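Local coordinates for teichoic acid biosynthesis protein F (Staphylococcus epidermidis, PDB 3L7I) that probably acts in teichoic acid biosynthesis and carries a region of the GT-B glycosyltransferase superfamily built from two parallel-sheet domains, at residues S477-L482 against S495-D500; M542-W547 against L580-Y585; L343-D348 against Y430-E435. All blocks are in the same frame, centred on the assembly; numbering follows the deposited sequence.

Contact 1 (S477-L482 against S495-D500); sequences SRWDYL and SAFWMD
Trp479 and Phe497 form the aromatic part of this contact, an edge-to-face (T-shaped) pair. The six-membered ring of Trp479 and the ring of Phe497 have centroids 5.2 Å apart and planes at 77°. The indole supplies the edge: Trp479 CZ3 lies 3.8 Å from Phe497 CD1 and stands above one face of the phenyl ring, displaced toward its rim. In Trp479, CG lies anti to the carbonyl carbon (chi1 -62°), which carries the benzo end of the indole toward the other segment. Its pyrrole nitrogen is engaged elsewhere, NE1 being hydrogen-bonded to Glu475.

A sulfur-aromatic interaction comes next. Met499 SD is 4.1 Å from Trp479 CE3 and approaches the indole obliquely, 70° off the ring normal, a Met-aromatic contact. The methionine chain is bent at chi2 and again at chi3, and the sulfur thereby also comes within 4.1 Å of Leu482 CD2.

Apolar packing makes up the third group. The CD2 branch of Leu482 does most of the touching, with Met499 CG at 3.9 Å and Phe497 CD1 at 4.0 Å, while Met499 CE closes on Leu482 CB.

In the fold, the four side chains belong to the beta-alpha-beta unit of strand 481-484, helix 487-496 and strand 504-506. They join the chain around Trp479 and Leu482 to the loop that follows the helix, where Phe497 is the first residue to abandon helical backbone angles. Tyr439 and Trp443 extend the aromatic cluster through further edge-to-face pairs with Trp479 and Phe497, respectively. No hydrogen bond crosses between the segments, and all four touching residues are buried, which implies cohesion through dispersion and ring electrostatics.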
loop_
_atom_site.group_PDB
_atom_site.type_symbol
_atom_site.label_atom_id
_atom_site.label_comp_id
_atom_site.label_asym_id
_atom_site.label_seq_id
_atom_site.Cartn_x
_atom_site.Cartn_y
_atom_site.Cartn_z
ATOM N N SER A 477 -1.481 35.872 0.711
ATOM C CA SER A 477 -1.150 35.794 -0.699
ATOM C C SER A 477 -2.363 35.375 -1.532
ATOM O O SER A 477 -2.370 35.547 -2.743
ATOM C CB SER A 477 0.016 34.830 -0.949
ATOM O OG SER A 477 -0.436 33.484 -1.139
ATOM N N ARG A 478 -3.371 34.810 -0.887
ATOM C CA ARG A 478 -4.544 34.315 -1.592
ATOM C C ARG A 478 -5.674 35.362 -1.648
ATOM O O ARG A 478 -6.654 35.187 -2.373
ATOM C CB ARG A 478 -5.078 33.036 -0.923
ATOM C CG ARG A 478 -4.043 31.974 -0.610
ATOM C CD ARG A 478 -4.692 30.701 -0.108
ATOM N NE ARG A 478 -5.457 30.899 1.125
ATOM C CZ ARG A 478 -6.302 29.996 1.621
ATOM N NH1 ARG A 478 -6.974 30.239 2.737
ATOM N NH2 ARG A 478 -6.482 28.843 0.980
ATOM N N TRP A 479 -5.545 36.422 -0.849
ATOM C CA TRP A 479 -6.538 37.479 -0.826
ATOM C C TRP A 479 -6.450 38.282 -2.106
ATOM O O TRP A 479 -5.448 38.949 -2.358
ATOM C CB TRP A 479 -6.325 38.437 0.345
ATOM C CG TRP A 479 -6.433 37.848 1.721
ATOM C CD1 TRP A 479 -6.913 36.607 2.081
ATOM C CD2 TRP A 479 -6.080 38.504 2.928
ATOM N NE1 TRP A 479 -6.852 36.456 3.449
ATOM C CE2 TRP A 479 -6.343 37.610 3.988
ATOM C CE3 TRP A 479 -5.573 39.768 3.220
ATOM C CZ2 TRP A 479 -6.111 37.942 5.299
ATOM C CZ3 TRP A 479 -5.339 40.091 4.520
ATOM C CH2 TRP A 479 -5.604 39.185 5.548
ATOM N N ASP A 480 -7.504 38.228 -2.908
ATOM C CA ASP A 480 -7.527 38.932 -4.173
ATOM C C ASP A 480 -7.881 40.392 -3.919
ATOM O O ASP A 480 -7.344 41.291 -4.560
ATOM C CB ASP A 480 -8.545 38.271 -5.112
ATOM C CG ASP A 480 -8.174 36.829 -5.469
ATOM O OD1 ASP A 480 -7.016 36.566 -5.864
ATOM O OD2 ASP A 480 -9.056 35.958 -5.356
ATOM N N TYR A 481 -8.789 40.611 -2.966
ATOM C CA TYR A 481 -9.173 41.948 -2.522
ATOM C C TYR A 481 -9.051 42.041 -1.000
ATOM O O TYR A 481 -9.354 41.085 -0.294
ATOM C CB TYR A 481 -10.602 42.251 -2.951
ATOM C CG TYR A 481 -10.755 42.461 -4.445
ATOM C CD1 TYR A 481 -10.023 43.445 -5.114
ATOM C CD2 TYR A 481 -11.642 41.692 -5.190
ATOM C CE1 TYR A 481 -10.176 43.649 -6.481
ATOM C CE2 TYR A 481 -11.792 41.890 -6.546
ATOM C CZ TYR A 481 -11.061 42.867 -7.188
ATOM O OH TYR A 481 -11.225 43.048 -8.544
ATOM N N LEU A 482 -8.578 43.184 -0.511
ATOM C CA LEU A 482 -8.489 43.476 0.909
ATOM C C LEU A 482 -9.080 44.857 1.186
ATOM O O LEU A 482 -8.705 45.856 0.552
ATOM C CB LEU A 482 -7.040 43.450 1.365
ATOM C CG LEU A 482 -6.856 43.883 2.807
ATOM C CD1 LEU A 482 -7.793 43.098 3.676
ATOM C CD2 LEU A 482 -5.447 43.656 3.222
ATOM N N SER A 495 2.584 46.528 4.579
ATOM C CA SER A 495 3.719 45.935 5.277
ATOM C C SER A 495 3.365 44.668 6.079
ATOM O O SER A 495 4.038 43.641 5.971
ATOM C CB SER A 495 4.329 46.984 6.227
ATOM O OG SER A 495 5.075 46.393 7.291
ATOM N N ALA A 496 2.312 44.762 6.890
ATOM C CA ALA A 496 1.960 43.734 7.870
ATOM C C ALA A 496 1.373 42.476 7.243
ATOM O O ALA A 496 1.422 41.390 7.837
ATOM C CB ALA A 496 0.994 44.298 8.910
ATOM N N PHE A 497 0.814 42.628 6.046
ATOM C CA PHE A 497 0.171 41.518 5.365
ATOM C C PHE A 497 0.828 41.165 4.039
ATOM O O PHE A 497 0.280 40.373 3.278
ATOM C CB PHE A 497 -1.301 41.840 5.102
ATOM C CG PHE A 497 -2.169 41.803 6.325
ATOM C CD1 PHE A 497 -3.297 42.622 6.413
ATOM C CD2 PHE A 497 -1.868 40.953 7.379
ATOM C CE1 PHE A 497 -4.115 42.588 7.548
ATOM C CE2 PHE A 497 -2.668 40.911 8.506
ATOM C CZ PHE A 497 -3.792 41.723 8.599
ATOM N N TRP A 498 1.988 41.748 3.755
ATOM C CA TRP A 498 2.648 41.519 2.476
ATOM C C TRP A 498 1.648 41.758 1.340
ATOM O O TRP A 498 1.390 40.846 0.543
ATOM C CB TRP A 498 3.156 40.065 2.371
ATOM C CG TRP A 498 4.017 39.525 3.514
ATOM C CD1 TRP A 498 5.384 39.597 3.627
ATOM C CD2 TRP A 498 3.564 38.809 4.672
ATOM N NE1 TRP A 498 5.797 38.999 4.788
ATOM C CE2 TRP A 498 4.706 38.501 5.446
ATOM C CE3 TRP A 498 2.303 38.413 5.137
ATOM C CZ2 TRP A 498 4.629 37.814 6.653
ATOM C CZ3 TRP A 498 2.224 37.721 6.341
ATOM C CH2 TRP A 498 3.386 37.423 7.081
ATOM N N MET A 499 1.059 42.946 1.264
ATOM C CA MET A 499 0.031 43.202 0.249
ATOM C C MET A 499 0.483 44.235 -0.777
ATOM O O MET A 499 1.310 45.089 -0.477
ATOM C CB MET A 499 -1.265 43.685 0.906
ATOM C CG MET A 499 -2.016 42.619 1.663
ATOM S SD MET A 499 -3.032 41.635 0.552
ATOM C CE MET A 499 -3.476 42.906 -0.608
ATOM N N ASP A 500 -0.056 44.163 -1.988
ATOM C CA ASP A 500 0.162 45.227 -2.956
ATOM C C ASP A 500 -0.922 46.264 -2.733
ATOM O O ASP A 500 -2.036 45.908 -2.379
ATOM C CB ASP A 500 0.058 44.701 -4.389
ATOM C CG ASP A 500 0.971 43.515 -4.656
ATOM O OD1 ASP A 500 2.182 43.595 -4.339
ATOM O OD2 ASP A 500 0.470 42.506 -5.205
#

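Contact 2 (M542-W547 against L580-Y585); sequences MYAPTW and LLRMHY
Met542 pairs with Leu580 and Tyr543 with Leu581 as neighbouring parallel strands, their CA atoms 4.5 and 5.1 Å apart and the two segments running within 13° of one direction. Strands 539-543 and 577-581 are joined through helix 566-573 in a beta-alpha-beta crossover of the six-stranded parallel sheet, the Rossmann-like sheet of one GT-B domain. Two backbone bonds hold the register: Tyr543 N donates to Leu580 O (2.7 Å), and Tyr543 O accepts from Arg582 N (2.9 Å).

Side chains alternate between the two faces. On one, Met542 CG packs 3.7 Å from Leu580 CB, and Phe613 and Leu612 of helix 609-614 lie against these two residues. On the other, the CD2 methyl of Leu581 meets the Tyr543 ring at its edge, near the ring plane, while Pro545 CG sits over one face of that ring.

Beyond the strand ends the chains remain side by side: Pro545 CD approaches Met583 SD, and farther on Trp547 meets His584. The indole and imidazole planes are inclined at 49°, so the pair is oblique. His584 occupies an N-cap position, its ND1 accepting from Leu586 N, a bond that fixes the imidazole's rotation. With His584 CG anti to its own N (chi1 -176°), the ring reaches the indole, and Trp547 CE3 lies over one imidazole face, 3.3 Å from His584 CG.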
loop_
_atom_site.group_PDB
_atom_site.type_symbol
_atom_site.label_atom_id
_atom_site.label_comp_id
_atom_site.label_asym_id
_atom_site.label_seq_id
_atom_site.Cartn_x
_atom_site.Cartn_y
_atom_site.Cartn_z
ATOM N N MET A 542 -21.196 52.853 27.128
ATOM C CA MET A 542 -20.723 51.510 26.774
ATOM C C MET A 542 -19.290 51.303 27.208
ATOM O O MET A 542 -18.447 52.170 27.014
ATOM C CB MET A 542 -20.816 51.238 25.279
ATOM C CG MET A 542 -21.218 49.801 24.995
ATOM S SD MET A 542 -20.493 49.080 23.515
ATOM C CE MET A 542 -19.962 50.560 22.682
ATOM N N TYR A 543 -19.007 50.138 27.769
ATOM C CA TYR A 543 -17.673 49.876 28.291
ATOM C C TYR A 543 -17.126 48.618 27.657
ATOM O O TYR A 543 -17.699 47.552 27.808
ATOM C CB TYR A 543 -17.745 49.714 29.802
ATOM C CG TYR A 543 -16.431 49.433 30.458
ATOM C CD1 TYR A 543 -15.262 50.029 30.013
ATOM C CD2 TYR A 543 -16.356 48.587 31.544
ATOM C CE1 TYR A 543 -14.046 49.765 30.631
ATOM C CE2 TYR A 543 -15.165 48.326 32.164
ATOM C CZ TYR A 543 -14.010 48.912 31.711
ATOM O OH TYR A 543 -12.828 48.625 32.366
ATOM N N ALA A 544 -16.017 48.707 26.947
ATOM C CA ALA A 544 -15.537 47.520 26.250
ATOM C C ALA A 544 -14.025 47.404 26.313
ATOM O O ALA A 544 -13.318 47.834 25.405
ATOM C CB ALA A 544 -16.011 47.543 24.823
ATOM N N PRO A 545 -13.529 46.806 27.394
ATOM C CA PRO A 545 -12.106 46.659 27.686
ATOM C C PRO A 545 -11.552 45.437 26.990
ATOM O O PRO A 545 -12.241 44.415 26.922
ATOM C CB PRO A 545 -12.094 46.386 29.194
ATOM C CG PRO A 545 -13.546 46.223 29.615
ATOM C CD PRO A 545 -14.373 46.138 28.395
ATOM N N THR A 546 -10.321 45.495 26.506
ATOM C CA THR A 546 -9.735 44.269 25.962
ATOM C C THR A 546 -9.447 43.233 27.039
ATOM O O THR A 546 -9.336 43.555 28.225
ATOM C CB THR A 546 -8.419 44.510 25.227
ATOM O OG1 THR A 546 -7.652 45.478 25.950
ATOM C CG2 THR A 546 -8.689 44.975 23.809
ATOM N N TRP A 547 -9.289 41.990 26.586
ATOM C CA TRP A 547 -9.004 40.862 27.455
ATOM C C TRP A 547 -7.583 40.948 27.973
ATOM O O TRP A 547 -6.704 41.496 27.306
ATOM C CB TRP A 547 -9.237 39.545 26.714
ATOM C CG TRP A 547 -8.584 38.389 27.372
ATOM C CD1 TRP A 547 -7.286 38.005 27.238
ATOM C CD2 TRP A 547 -9.178 37.472 28.284
ATOM N NE1 TRP A 547 -7.035 36.905 28.004
ATOM C CE2 TRP A 547 -8.184 36.554 28.664
ATOM C CE3 TRP A 547 -10.453 37.339 28.830
ATOM C CZ2 TRP A 547 -8.418 35.511 29.549
ATOM C CZ3 TRP A 547 -10.690 36.301 29.714
ATOM C CH2 TRP A 547 -9.677 35.399 30.063
ATOM N N LEU A 580 -23.551 49.822 29.445
ATOM C CA LEU A 580 -23.490 48.526 28.750
ATOM C C LEU A 580 -22.107 47.902 28.868
ATOM O O LEU A 580 -21.116 48.506 28.439
ATOM C CB LEU A 580 -23.866 48.669 27.277
ATOM C CG LEU A 580 -25.155 49.431 26.986
ATOM C CD1 LEU A 580 -25.530 49.398 25.518
ATOM C CD2 LEU A 580 -26.260 48.850 27.839
ATOM N N LEU A 581 -22.032 46.710 29.457
ATOM C CA LEU A 581 -20.752 46.031 29.631
ATOM C C LEU A 581 -20.522 45.001 28.517
ATOM O O LEU A 581 -21.207 43.965 28.455
ATOM C CB LEU A 581 -20.676 45.340 30.996
ATOM C CG LEU A 581 -21.026 46.154 32.237
ATOM C CD1 LEU A 581 -20.941 45.301 33.491
ATOM C CD2 LEU A 581 -20.141 47.390 32.385
ATOM N N ARG A 582 -19.563 45.284 27.640
ATOM C CA ARG A 582 -19.202 44.357 26.585
ATOM C C ARG A 582 -17.871 43.693 26.889
ATOM O O ARG A 582 -16.815 44.230 26.566
ATOM C CB ARG A 582 -19.142 45.083 25.243
ATOM C CG ARG A 582 -18.590 44.218 24.113
ATOM C CD ARG A 582 -19.345 44.402 22.808
ATOM N NE ARG A 582 -20.376 43.391 22.684
ATOM C CZ ARG A 582 -20.490 42.562 21.654
ATOM N NH1 ARG A 582 -19.659 42.646 20.618
ATOM N NH2 ARG A 582 -21.465 41.665 21.649
ATOM N N MET A 583 -17.925 42.514 27.486
ATOM C CA MET A 583 -16.728 41.825 27.959
ATOM C C MET A 583 -16.395 40.582 27.151
ATOM O O MET A 583 -17.244 40.055 26.449
ATOM C CB MET A 583 -16.958 41.388 29.402
ATOM C CG MET A 583 -17.872 42.325 30.159
ATOM S SD MET A 583 -16.931 43.791 30.575
ATOM C CE MET A 583 -15.970 43.133 31.942
ATOM N N HIS A 584 -15.159 40.103 27.276
ATOM C CA HIS A 584 -14.784 38.806 26.719
ATOM C C HIS A 584 -15.792 37.795 27.241
ATOM O O HIS A 584 -16.359 37.986 28.318
ATOM C CB HIS A 584 -13.363 38.401 27.151
ATOM C CG HIS A 584 -12.873 37.116 26.539
ATOM N ND1 HIS A 584 -13.055 35.887 27.135
ATOM C CD2 HIS A 584 -12.195 36.880 25.388
ATOM C CE1 HIS A 584 -12.516 34.947 26.376
ATOM N NE2 HIS A 584 -11.988 35.524 25.313
ATOM N N TYR A 585 -16.020 36.725 26.489
ATOM C CA TYR A 585 -17.093 35.810 26.847
ATOM C C TYR A 585 -16.786 35.079 28.147
ATOM O O TYR A 585 -17.692 34.725 28.880
ATOM C CB TYR A 585 -17.398 34.828 25.710
ATOM C CG TYR A 585 -16.485 33.624 25.669
ATOM C CD1 TYR A 585 -16.657 32.564 26.557
ATOM C CD2 TYR A 585 -15.452 33.543 24.741
ATOM C CE1 TYR A 585 -15.821 31.460 26.528
ATOM C CE2 TYR A 585 -14.611 32.444 24.703
ATOM C CZ TYR A 585 -14.801 31.404 25.599
ATOM O OH TYR A 585 -13.969 30.305 25.566
#

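Contact 3 (L343-D348 against Y430-E435); sequences LTDKED and YLNKKE
Asn432 is the first residue of 430-435 to reach the other segment, where its side-chain amide meets the carboxylate of Asp345. The two side chains run antiparallel alongside each other, their flat groups nearly parallel (planes 7° apart). Asn432 ND2 donates to Asp345 OD2 over 3.2 Å, but the bond is bent, with an angle of 138° at the hydrogen. The nitrogen arrives on the anti side of the oxygen and out of the carboxylate plane, which argues for a modest bond. Torsion explains the approach from the other partner: Asp345 CG is anti to the backbone N (chi1 -175°), extending the carboxylate toward the loop. The backbone N of Asn432 is held too, by the hydroxyl of Tyr341 in helix 336-344.

Lys433 turns away from this segment, its NZ forming a salt bridge with Asp480. Here the loop runs between strand 418-423 and strand 438-441, adjacent members of the seven-stranded parallel sheet of a Rossmann-like domain, and 343-348 is the chain leaving helix 336-344 on its way to strand 354-358 of the same sheet.

Lys434 approaches Asp345 from the opposite direction. Asp345 OD1 sits too close to the lysine chain in the model, so its salt bridge to Lys434 NZ (3.0 Å) and its hydrogen bond to Ser416 OG are tentative. The backbone O of Ser416 accepts from Lys434 NZ. The aliphatic part of Lys434 also packs on the backbone, with Lys434 CD 4.0 Å from Glu347 CA.

Glu435 closes the segment at the surface. Its CB lies 4.2 Å from Glu347 OE2, whereas the carboxylates themselves do not touch: Glu347 OE2 and Glu435 OE1 are 5.4 Å apart, a like-charge proximity that probably disfavours closer approach.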
loop_
_atom_site.group_PDB
_atom_site.type_symbol
_atom_site.label_atom_id
_atom_site.label_comp_id
_atom_site.label_asym_id
_atom_site.label_seq_id
_atom_site.Cartn_x
_atom_site.Cartn_y
_atom_site.Cartn_z
ATOM N N LEU A 343 -9.090 15.874 -3.317
ATOM C CA LEU A 343 -8.901 15.001 -4.470
ATOM C C LEU A 343 -9.666 15.437 -5.692
ATOM O O LEU A 343 -9.153 15.370 -6.805
ATOM C CB LEU A 343 -9.293 13.556 -4.143
ATOM C CG LEU A 343 -8.125 12.647 -3.756
ATOM C CD1 LEU A 343 -8.607 11.250 -3.438
ATOM C CD2 LEU A 343 -7.105 12.634 -4.873
ATOM N N THR A 344 -10.903 15.857 -5.487
ATOM C CA THR A 344 -11.796 16.077 -6.615
ATOM C C THR A 344 -11.951 17.559 -6.891
ATOM O O THR A 344 -12.788 17.964 -7.700
ATOM C CB THR A 344 -13.187 15.439 -6.381
ATOM O OG1 THR A 344 -13.879 16.149 -5.341
ATOM C CG2 THR A 344 -13.054 13.955 -6.001
ATOM N N ASP A 345 -11.149 18.374 -6.221
ATOM C CA ASP A 345 -11.280 19.806 -6.397
ATOM C C ASP A 345 -10.689 20.232 -7.723
ATOM O O ASP A 345 -9.485 20.362 -7.855
ATOM C CB ASP A 345 -10.624 20.568 -5.252
ATOM C CG ASP A 345 -10.855 22.055 -5.356
ATOM O OD1 ASP A 345 -11.969 22.446 -5.774
ATOM O OD2 ASP A 345 -9.923 22.829 -5.034
ATOM N N LYS A 346 -11.553 20.453 -8.701
ATOM C CA LYS A 346 -11.137 20.814 -10.043
ATOM C C LYS A 346 -11.582 22.231 -10.305
ATOM O O LYS A 346 -12.582 22.678 -9.765
ATOM C CB LYS A 346 -11.790 19.871 -11.065
ATOM C CG LYS A 346 -11.938 18.449 -10.537
ATOM C CD LYS A 346 -12.557 17.460 -11.521
ATOM C CE LYS A 346 -12.476 16.038 -10.930
ATOM N NZ LYS A 346 -12.883 14.979 -11.904
ATOM N N GLU A 347 -10.850 22.937 -11.147
ATOM C CA GLU A 347 -11.272 24.267 -11.545
ATOM C C GLU A 347 -12.655 24.258 -12.211
ATOM O O GLU A 347 -13.325 25.282 -12.282
ATOM C CB GLU A 347 -10.227 24.905 -12.456
ATOM C CG GLU A 347 -10.095 26.399 -12.259
ATOM C CD GLU A 347 -8.786 26.973 -12.798
ATOM O OE1 GLU A 347 -8.843 27.741 -13.792
ATOM O OE2 GLU A 347 -7.705 26.670 -12.233
ATOM N N ASP A 348 -13.095 23.096 -12.681
ATOM C CA ASP A 348 -14.392 22.992 -13.360
ATOM C C ASP A 348 -15.600 22.993 -12.417
ATOM O O ASP A 348 -16.740 23.028 -12.872
ATOM C CB ASP A 348 -14.445 21.734 -14.239
ATOM C CG ASP A 348 -14.043 21.999 -15.687
ATOM O OD1 ASP A 348 -14.418 23.074 -16.216
ATOM O OD2 ASP A 348 -13.370 21.123 -16.299
ATOM N N TYR A 430 -6.034 24.492 4.182
ATOM C CA TYR A 430 -6.439 23.288 3.470
ATOM C C TYR A 430 -7.558 23.575 2.455
ATOM O O TYR A 430 -7.838 22.743 1.607
ATOM C CB TYR A 430 -6.812 22.130 4.417
ATOM C CG TYR A 430 -7.780 22.514 5.512
ATOM C CD1 TYR A 430 -9.147 22.598 5.258
ATOM C CD2 TYR A 430 -7.325 22.802 6.802
ATOM C CE1 TYR A 430 -10.032 22.947 6.260
ATOM C CE2 TYR A 430 -8.197 23.154 7.808
ATOM C CZ TYR A 430 -9.553 23.235 7.535
ATOM O OH TYR A 430 -10.438 23.606 8.535
ATOM N N LEU A 431 -8.199 24.736 2.530
ATOM C CA LEU A 431 -9.120 25.135 1.462
ATOM C C LEU A 431 -8.330 25.623 0.248
ATOM O O LEU A 431 -7.272 26.240 0.399
ATOM C CB LEU A 431 -10.114 26.186 1.950
ATOM C CG LEU A 431 -11.230 25.555 2.776
ATOM C CD1 LEU A 431 -12.273 26.552 3.255
ATOM C CD2 LEU A 431 -11.878 24.476 1.940
ATOM N N ASN A 432 -8.821 25.333 -0.950
ATOM C CA ASN A 432 -8.062 25.617 -2.172
ATOM C C ASN A 432 -8.557 26.817 -2.948
ATOM O O ASN A 432 -9.558 26.721 -3.662
ATOM C CB ASN A 432 -8.107 24.413 -3.113
ATOM C CG ASN A 432 -7.308 23.246 -2.600
ATOM O OD1 ASN A 432 -6.185 23.414 -2.079
ATOM N ND2 ASN A 432 -7.873 22.044 -2.734
ATOM N N LYS A 433 -7.858 27.940 -2.852
ATOM C CA LYS A 433 -8.299 29.123 -3.588
ATOM C C LYS A 433 -7.737 29.133 -5.000
ATOM O O LYS A 433 -6.569 29.482 -5.214
ATOM C CB LYS A 433 -7.949 30.421 -2.872
ATOM C CG LYS A 433 -8.985 31.477 -3.154
ATOM C CD LYS A 433 -8.352 32.727 -3.726
ATOM C CE LYS A 433 -7.601 32.484 -5.030
ATOM N NZ LYS A 433 -7.776 33.625 -5.959
ATOM N N LYS A 434 -8.559 28.740 -5.966
ATOM C CA LYS A 434 -8.072 28.579 -7.325
ATOM C C LYS A 434 -8.112 29.900 -8.120
ATOM O O LYS A 434 -8.800 30.860 -7.711
ATOM C CB LYS A 434 -8.884 27.513 -8.038
ATOM C CG LYS A 434 -9.462 26.476 -7.134
ATOM C CD LYS A 434 -10.464 25.675 -7.937
ATOM C CE LYS A 434 -11.245 24.717 -7.069
ATOM N NZ LYS A 434 -12.410 25.318 -6.363
ATOM N N GLU A 435 -7.368 29.924 -9.236
ATOM C CA GLU A 435 -7.272 31.059 -10.160
ATOM C C GLU A 435 -8.670 31.506 -10.539
ATOM O O GLU A 435 -8.960 32.672 -10.775
ATOM C CB GLU A 435 -6.576 30.583 -11.432
ATOM C CG GLU A 435 -5.532 31.521 -11.992
ATOM C CD GLU A 435 -4.166 31.311 -11.339
ATOM O OE1 GLU A 435 -3.707 30.137 -11.270
ATOM O OE2 GLU A 435 -3.548 32.319 -10.895
#

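How the contacts relate
From the N terminus, contact 3 closes first, joining the exit of helix 336-344 to the loop before strand 438-441 across 81 residues. Contact 1 follows with a short 12-residue loop on the same seven-stranded sheet, and contact 2 closes a 32-residue loop in the six-stranded sheet. The three loops run in series; none nests or crosses. Contacts 1 and 3 touch directly: the salt bridge from Lys433 ties them, linking the approach to strand 481-484 with the loop before strand 438-441. Contact 2 lies on the opposite side of the chain's centre, its nearest atoms about 16 Å from contact 1 and about 19 Å from contact 3.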